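Local coordinates for protein YPL144W (Saccharomyces cerevisiae, PDB 2Z5B) that pairs with the product of IRC25 in a heterodimeric chaperone that binds 20S proteasome precursors and facilitates formation of the alpha-ring, at residues Thr29-Asp34 against Phe111-Tyr116; Cys61-Ile66 against Asp98-Met103; Leu89-Lys92 against Ile96-Met99. All coordinates share one frame; numbering follows the deposited sequence.

Overall arrangement
Contacts 2 and 3 are neighbours, their centres about 8 Å apart, and both use helix 94-111: contact 2 lays the helix on strand 58-67, and contact 3 ties its first turns to the loop that leads into it. They meet where Leu89 N lies 3.0 Å from Tyr62 O, a probable hydrogen bond. Contact 1, centred about 15 Å from contact 2, lies where the chain, past the helix, meets the end of strand 24-31; its link to contact 2 is Cys115 N to Ala65 O, 2.8 Å, also a probable hydrogen bond. Contacts 1 and 3 do not touch, their centres about 22 Å apart, on opposite sides of the chain's centre.

Contact 1: Thr29-Asp34 against Phe111-Tyr116; sequences TLPADD and FNRPCY
The guanidinium of Arg113 carries the Pro31 ring on one face, with CG of Pro31 about 3.4 Å above the plane and off the centre of the group. The proline edge made by CB and CG does the touching: CG of Pro31 lies 3.4 Å from NH1 of Arg113 and almost as near its CZ, while CB of Pro31 stands a little farther from NH1. Asp34 comes in obliquely, its CB 4.4 Å from NH2 of Arg113; its carboxylate stays apart, OD2 lying 5.8 Å from that NH2, so any attraction is probably long-range. Proline and arginine reach toward each other from the two segments. A bend at chi3 of Arg113 (-38°) turns the flat head across the proline. Two hydrogen bonds of this head go to backbone carbonyls beyond the two segments: NE to Ile39 O and NH2 to Arg35 O. The group is thus held in position by polar bonds while the proline lies against its face. After helix 94-111 Asn112 takes positive phi, and this helix-to-strand connection meets strand 24-31 where the end of 24-31 and the start of 115-121 lie at the same end of the mixed sheet, with strand 41-47 between them.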
# COMPACT_ATOMS: atom_id res chain seq x y z
N THR A 29 -1.86 -9.25 2.55
CA THR A 29 -0.46 -9.64 2.37
C THR A 29 0.09 -10.06 3.73
O THR A 29 0.03 -9.30 4.70
CB THR A 29 0.39 -8.53 1.76
OG1 THR A 29 -0.21 -8.08 0.54
CG2 THR A 29 1.84 -9.03 1.53
N LEU A 30 0.62 -11.28 3.77
CA LEU A 30 0.92 -11.99 5.00
C LEU A 30 2.30 -12.64 4.98
O LEU A 30 2.75 -13.08 3.91
CB LEU A 30 -0.13 -13.09 5.22
CG LEU A 30 -1.61 -12.71 5.29
CD1 LEU A 30 -2.50 -13.93 5.30
CD2 LEU A 30 -1.88 -11.85 6.54
N PRO A 31 2.97 -12.71 6.14
CA PRO A 31 4.16 -13.57 6.27
C PRO A 31 3.78 -15.00 5.94
O PRO A 31 2.73 -15.48 6.40
CB PRO A 31 4.52 -13.46 7.76
CG PRO A 31 3.30 -12.90 8.43
CD PRO A 31 2.67 -12.01 7.40
N ALA A 32 4.61 -15.67 5.14
CA ALA A 32 4.36 -17.07 4.76
C ALA A 32 4.66 -18.00 5.92
O ALA A 32 4.06 -19.07 6.05
CB ALA A 32 5.18 -17.44 3.56
N ASP A 33 5.61 -17.57 6.76
CA ASP A 33 6.07 -18.31 7.92
C ASP A 33 5.83 -17.43 9.13
O ASP A 33 6.28 -16.28 9.16
CB ASP A 33 7.57 -18.62 7.78
CG ASP A 33 8.43 -17.36 7.63
OD1 ASP A 33 9.53 -17.33 8.22
OD2 ASP A 33 8.01 -16.40 6.93
N ASP A 34 5.12 -17.93 10.13
CA ASP A 34 4.68 -17.03 11.18
C ASP A 34 4.79 -17.48 12.63
O ASP A 34 4.18 -18.47 13.07
CB ASP A 34 3.26 -16.54 10.89
CG ASP A 34 2.25 -17.66 10.89
OD1 ASP A 34 2.35 -18.55 10.02
OD2 ASP A 34 1.36 -17.65 11.76
N PHE A 111 -1.54 -10.28 16.63
CA PHE A 111 -0.50 -11.07 16.00
C PHE A 111 0.91 -10.59 16.29
O PHE A 111 1.87 -11.17 15.80
CB PHE A 111 -0.78 -11.20 14.50
CG PHE A 111 -2.09 -11.85 14.20
CD1 PHE A 111 -2.27 -13.23 14.42
CD2 PHE A 111 -3.17 -11.10 13.75
CE1 PHE A 111 -3.49 -13.83 14.17
CE2 PHE A 111 -4.39 -11.69 13.50
CZ PHE A 111 -4.55 -13.06 13.70
N ASN A 112 1.00 -9.54 17.11
CA ASN A 112 2.26 -8.98 17.56
C ASN A 112 3.20 -8.65 16.39
O ASN A 112 4.37 -9.02 16.39
CB ASN A 112 2.92 -9.91 18.59
CG ASN A 112 4.12 -9.27 19.30
OD1 ASN A 112 4.97 -9.97 19.86
ND2 ASN A 112 4.19 -7.95 19.29
N ARG A 113 2.65 -7.94 15.40
CA ARG A 113 3.43 -7.49 14.25
C ARG A 113 2.87 -6.19 13.69
O ARG A 113 1.73 -5.84 13.99
CB ARG A 113 3.43 -8.57 13.17
CG ARG A 113 2.07 -8.89 12.59
CD ARG A 113 2.09 -10.26 11.97
NE ARG A 113 3.35 -10.46 11.30
CZ ARG A 113 4.17 -11.48 11.53
NH1 ARG A 113 5.32 -11.55 10.87
NH2 ARG A 113 3.84 -12.44 12.38
N PRO A 114 3.65 -5.47 12.86
CA PRO A 114 3.08 -4.25 12.30
C PRO A 114 1.95 -4.62 11.33
O PRO A 114 1.92 -5.76 10.83
CB PRO A 114 4.26 -3.60 11.57
CG PRO A 114 5.51 -4.38 12.00
CD PRO A 114 5.02 -5.74 12.37
N CYS A 115 1.03 -3.69 11.12
CA CYS A 115 -0.14 -3.90 10.28
C CYS A 115 -0.48 -2.62 9.54
O CYS A 115 -0.48 -1.54 10.14
CB CYS A 115 -1.38 -4.30 11.13
SG CYS A 115 -2.85 -4.77 10.15
N TYR A 116 -0.76 -2.75 8.24
CA TYR A 116 -1.25 -1.69 7.41
C TYR A 116 -2.66 -2.10 7.01
O TYR A 116 -2.88 -3.22 6.54
CB TYR A 116 -0.41 -1.55 6.14
CG TYR A 116 1.01 -1.10 6.36
CD1 TYR A 116 1.99 -2.00 6.81
CD2 TYR A 116 1.39 0.22 6.10
CE1 TYR A 116 3.30 -1.59 7.00
CE2 TYR A 116 2.71 0.63 6.27
CZ TYR A 116 3.65 -0.29 6.73
OH TYR A 116 4.94 0.10 6.93

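Contact 2: Cys61-Ile66 against Asp98-Met103; sequences CYYYAI and DMARHM
Arg101 lies along one face of the Tyr63 ring, the two side chains running alongside in the same direction. The helix backbone begins the overlap: CA of Arg101 sits 3.6 Å from the ring centroid, 1° off the normal, a CH-pi contact over the centre of the face. CG of Arg101 is anti to the backbone N, which carries the chain outward along the ring; CB comes 3.6 Å from CZ of Tyr63, and CD reaches its hydroxyl, 3.4 Å from OH. The chain then bends at chi3, and the guanidinium ends with its plane 67° from that of the ring instead of stacking on it. There NH2 of Arg101 gives a hydrogen bond to OD1 of Asp98, 3.2 Å long and part of a salt bridge one helical turn back; the oxygen lies in the guanidinium plane but is itself met from above the carboxylate plane.

This is a helix packed on a sheet, with strand 61-66 and helix 98-103 running nearly parallel, their axes 26° apart and 7.7 Å at closest approach. The small methyl of Ala100, where the register pairs it with Tyr63, is consistent with the close approach. CB of Ala100 touches SG of Cys61 at 3.7 Å. The same methyl also packs against CB of Tyr63, 4.0 Å away, and Ala100 O comes closer still, 3.6 Å from Tyr63 CB and oblique to the ring. The chi1 of Tyr63 lies off the staggered positions while its ring lies under Arg101 CA, and Ala104, one turn after Ala100 on the helix, also touches this side chain.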
# COMPACT_ATOMS: atom_id res chain seq x y z
N CYS A 61 -9.29 5.13 3.68
CA CYS A 61 -8.37 5.35 4.80
C CYS A 61 -7.28 4.28 4.76
O CYS A 61 -7.56 3.15 4.42
CB CYS A 61 -9.14 5.28 6.12
SG CYS A 61 -8.16 5.66 7.59
N TYR A 62 -6.04 4.67 5.10
CA TYR A 62 -4.87 3.77 5.16
C TYR A 62 -4.30 3.98 6.55
O TYR A 62 -3.87 5.09 6.87
CB TYR A 62 -3.80 4.19 4.14
CG TYR A 62 -2.70 3.17 3.86
CD1 TYR A 62 -2.94 1.78 3.96
CD2 TYR A 62 -1.44 3.59 3.44
CE1 TYR A 62 -1.93 0.87 3.66
CE2 TYR A 62 -0.43 2.68 3.15
CZ TYR A 62 -0.69 1.32 3.24
OH TYR A 62 0.32 0.41 2.96
N TYR A 63 -4.35 2.94 7.37
CA TYR A 63 -3.99 3.05 8.78
C TYR A 63 -2.84 2.12 9.11
O TYR A 63 -2.83 0.99 8.66
CB TYR A 63 -5.18 2.68 9.67
CG TYR A 63 -5.22 3.52 10.94
CD1 TYR A 63 -4.48 3.17 12.07
CD2 TYR A 63 -6.00 4.67 10.99
CE1 TYR A 63 -4.51 3.98 13.22
CE2 TYR A 63 -6.05 5.45 12.14
CZ TYR A 63 -5.30 5.11 13.24
OH TYR A 63 -5.37 5.91 14.36
N TYR A 64 -1.89 2.59 9.94
CA TYR A 64 -0.74 1.80 10.35
C TYR A 64 -0.71 1.59 11.86
O TYR A 64 -0.96 2.54 12.61
CB TYR A 64 0.53 2.55 9.93
CG TYR A 64 1.83 1.89 10.34
CD1 TYR A 64 2.22 0.68 9.77
CD2 TYR A 64 2.69 2.49 11.27
CE1 TYR A 64 3.41 0.06 10.13
CE2 TYR A 64 3.90 1.86 11.64
CZ TYR A 64 4.24 0.66 11.04
OH TYR A 64 5.41 0.01 11.38
N ALA A 65 -0.37 0.37 12.30
CA ALA A 65 -0.08 0.10 13.72
C ALA A 65 1.08 -0.86 13.91
O ALA A 65 1.37 -1.68 13.03
CB ALA A 65 -1.31 -0.41 14.45
N ILE A 66 1.74 -0.78 15.06
CA ILE A 66 2.89 -1.59 15.37
C ILE A 66 3.00 -1.69 16.91
O ILE A 66 2.67 -0.72 17.61
CB ILE A 66 4.20 -0.99 14.70
CG1 ILE A 66 5.43 -1.88 14.93
CG2 ILE A 66 4.44 0.46 15.14
CD1 ILE A 66 6.66 -1.51 14.10
N ASP A 98 -12.67 5.08 12.41
CA ASP A 98 -12.84 4.14 13.53
C ASP A 98 -12.54 2.72 13.10
O ASP A 98 -11.79 2.00 13.76
CB ASP A 98 -14.26 4.19 14.12
CG ASP A 98 -14.50 5.42 14.99
OD1 ASP A 98 -13.54 6.23 15.18
OD2 ASP A 98 -15.65 5.59 15.47
N MET A 99 -13.12 2.31 11.97
CA MET A 99 -12.97 0.94 11.49
C MET A 99 -11.51 0.61 11.17
O MET A 99 -11.01 -0.44 11.59
CB MET A 99 -13.84 0.68 10.27
CG MET A 99 -13.61 -0.68 9.63
SD MET A 99 -13.91 -2.03 10.79
CE MET A 99 -15.69 -1.97 10.71
N ALA A 100 -10.87 1.49 10.40
CA ALA A 100 -9.48 1.30 9.96
C ALA A 100 -8.53 1.31 11.14
O ALA A 100 -7.60 0.50 11.21
CB ALA A 100 -9.08 2.38 8.97
N ARG A 101 -8.79 2.22 12.09
CA ARG A 101 -7.99 2.30 13.32
C ARG A 101 -8.12 1.04 14.14
O ARG A 101 -7.11 0.45 14.50
CB ARG A 101 -8.42 3.50 14.18
CG ARG A 101 -7.67 3.58 15.52
CD ARG A 101 -8.03 4.90 16.23
NE ARG A 101 -9.48 5.11 16.35
CZ ARG A 101 -10.26 4.64 17.33
NH1 ARG A 101 -9.76 3.91 18.33
NH2 ARG A 101 -11.55 4.92 17.32
N HIS A 102 -9.35 0.64 14.44
CA HIS A 102 -9.60 -0.59 15.19
C HIS A 102 -9.01 -1.81 14.51
O HIS A 102 -8.38 -2.64 15.17
CB HIS A 102 -11.09 -0.82 15.42
CG HIS A 102 -11.68 0.08 16.46
ND1 HIS A 102 -12.98 0.54 16.40
CD2 HIS A 102 -11.15 0.62 17.59
CE1 HIS A 102 -13.22 1.32 17.43
NE2 HIS A 102 -12.13 1.39 18.17
N MET A 103 -9.24 -1.92 13.20
CA MET A 103 -8.71 -3.05 12.44
C MET A 103 -7.20 -3.17 12.57
O MET A 103 -6.70 -4.21 12.95
CB MET A 103 -9.11 -2.95 10.96
CG MET A 103 -8.82 -4.22 10.17
SD MET A 103 -9.84 -5.61 10.67
CE MET A 103 -11.38 -5.16 9.87

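Contact 3: Leu89-Lys92 against Ile96-Met99; sequences LDTK and IRDM
Asp90 and Arg97 make the ionic part of this contact, a salt bridge between the loop and the first turns of helix 94-111. OD1 of Asp90 lies 3.1 Å from NE of Arg97, at the edge of the guanidinium and in its plane, but the hydrogen bond is weak and bent, 131° at the proton. The planes of carboxylate and guanidinium stand 81° apart, and OD1 is the oxygen that meets NE; a paired, coplanar fit is not made. That OD1 also accepts a weak bond from the backbone N of Thr91, 2.8 Å away. Beyond the segments, NH1 of Arg97 forms a salt bridge with Asp94.

Among the bonds to backbone carbonyls, that of Thr91 takes two from the same arginine. NH2 of Arg97 gives a bond of 2.8 Å to Thr91 O, and NE adds a weak one to that oxygen. The carbonyl of Lys92 is close too, its O 3.1 Å from NH2 of Arg97. A bend at chi3 brings NE and NH2 round to the loop backbone.

The apolar part falls to Thr91, whose OG1 is anti to its backbone N (chi1 172°) and is hydrogen-bonded to the backbone N of Asp93, leaving the methyl to face the helix. CG2 of Thr91 comes closest to the backbone N of Arg97, at 3.5 Å, and also packs against CB of Arg97 and CG2 of Ile96.

A leucine in place of Arg97 would probably leave Asp90 without its cationic mate in this contact and Thr91 O without both side-chain donors, setting the loop freer to move. One guanidinium serves both a carboxylate and a backbone carbonyl: one moderately bent bond and two weak ones, one of these within the salt bridge, probably hold the loop to the helix, while the threonine methyl packs against it.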
# COMPACT_ATOMS: atom_id res chain seq x y z
N LEU A 89 -3.16 7.60 5.47
CA LEU A 89 -4.03 8.45 4.67
C LEU A 89 -5.31 8.59 5.48
O LEU A 89 -6.07 7.64 5.61
CB LEU A 89 -4.34 7.82 3.30
CG LEU A 89 -5.22 8.68 2.36
CD1 LEU A 89 -4.46 9.89 1.86
CD2 LEU A 89 -5.74 7.88 1.19
N ASP A 90 -5.51 9.78 6.06
CA ASP A 90 -6.63 10.01 6.97
C ASP A 90 -7.94 10.22 6.20
O ASP A 90 -7.92 10.52 5.01
CB ASP A 90 -6.32 11.21 7.87
CG ASP A 90 -7.01 11.14 9.23
OD1 ASP A 90 -7.83 10.21 9.44
OD2 ASP A 90 -6.74 12.01 10.09
N THR A 91 -9.06 10.01 6.88
CA THR A 91 -10.38 10.38 6.36
C THR A 91 -11.08 11.30 7.35
O THR A 91 -10.84 11.20 8.55
CB THR A 91 -11.30 9.14 6.08
OG1 THR A 91 -12.62 9.58 5.73
CG2 THR A 91 -11.39 8.21 7.29
N LYS A 92 -11.95 12.17 6.86
CA LYS A 92 -12.72 13.05 7.74
C LYS A 92 -13.91 12.29 8.34
O LYS A 92 -14.45 12.69 9.38
CB LYS A 92 -13.18 14.30 6.98
CG LYS A 92 -12.08 15.36 6.81
CD LYS A 92 -12.32 16.23 5.57
CE LYS A 92 -11.18 17.24 5.32
NZ LYS A 92 -11.24 18.43 6.25
N ILE A 96 -15.55 5.57 9.00
CA ILE A 96 -14.47 4.89 8.28
C ILE A 96 -13.19 4.86 9.12
O ILE A 96 -12.61 3.79 9.28
CB ILE A 96 -14.22 5.54 6.89
CG1 ILE A 96 -15.49 5.41 6.03
CG2 ILE A 96 -13.01 4.87 6.20
CD1 ILE A 96 -15.50 6.29 4.79
N ARG A 97 -12.76 6.01 9.66
CA ARG A 97 -11.55 6.08 10.50
C ARG A 97 -11.54 5.13 11.68
O ARG A 97 -10.51 4.46 11.96
CB ARG A 97 -11.28 7.51 11.01
CG ARG A 97 -9.80 7.79 11.31
CD ARG A 97 -9.58 9.14 12.02
NE ARG A 97 -10.31 10.21 11.34
CZ ARG A 97 -11.44 10.77 11.78
NH1 ARG A 97 -11.99 10.38 12.93
NH2 ARG A 97 -12.01 11.71 11.06
N ASP A 98 -12.67 5.08 12.41
CA ASP A 98 -12.84 4.14 13.53
C ASP A 98 -12.54 2.72 13.10
O ASP A 98 -11.79 2.00 13.76
CB ASP A 98 -14.26 4.19 14.12
CG ASP A 98 -14.50 5.42 14.99
OD1 ASP A 98 -13.54 6.23 15.18
OD2 ASP A 98 -15.65 5.59 15.47
N MET A 99 -13.12 2.31 11.97
CA MET A 99 -12.97 0.94 11.49
C MET A 99 -11.51 0.61 11.17
O MET A 99 -11.01 -0.44 11.59
CB MET A 99 -13.84 0.68 10.27
CG MET A 99 -13.61 -0.68 9.63
SD MET A 99 -13.91 -2.03 10.79
CE MET A 99 -15.69 -1.97 10.71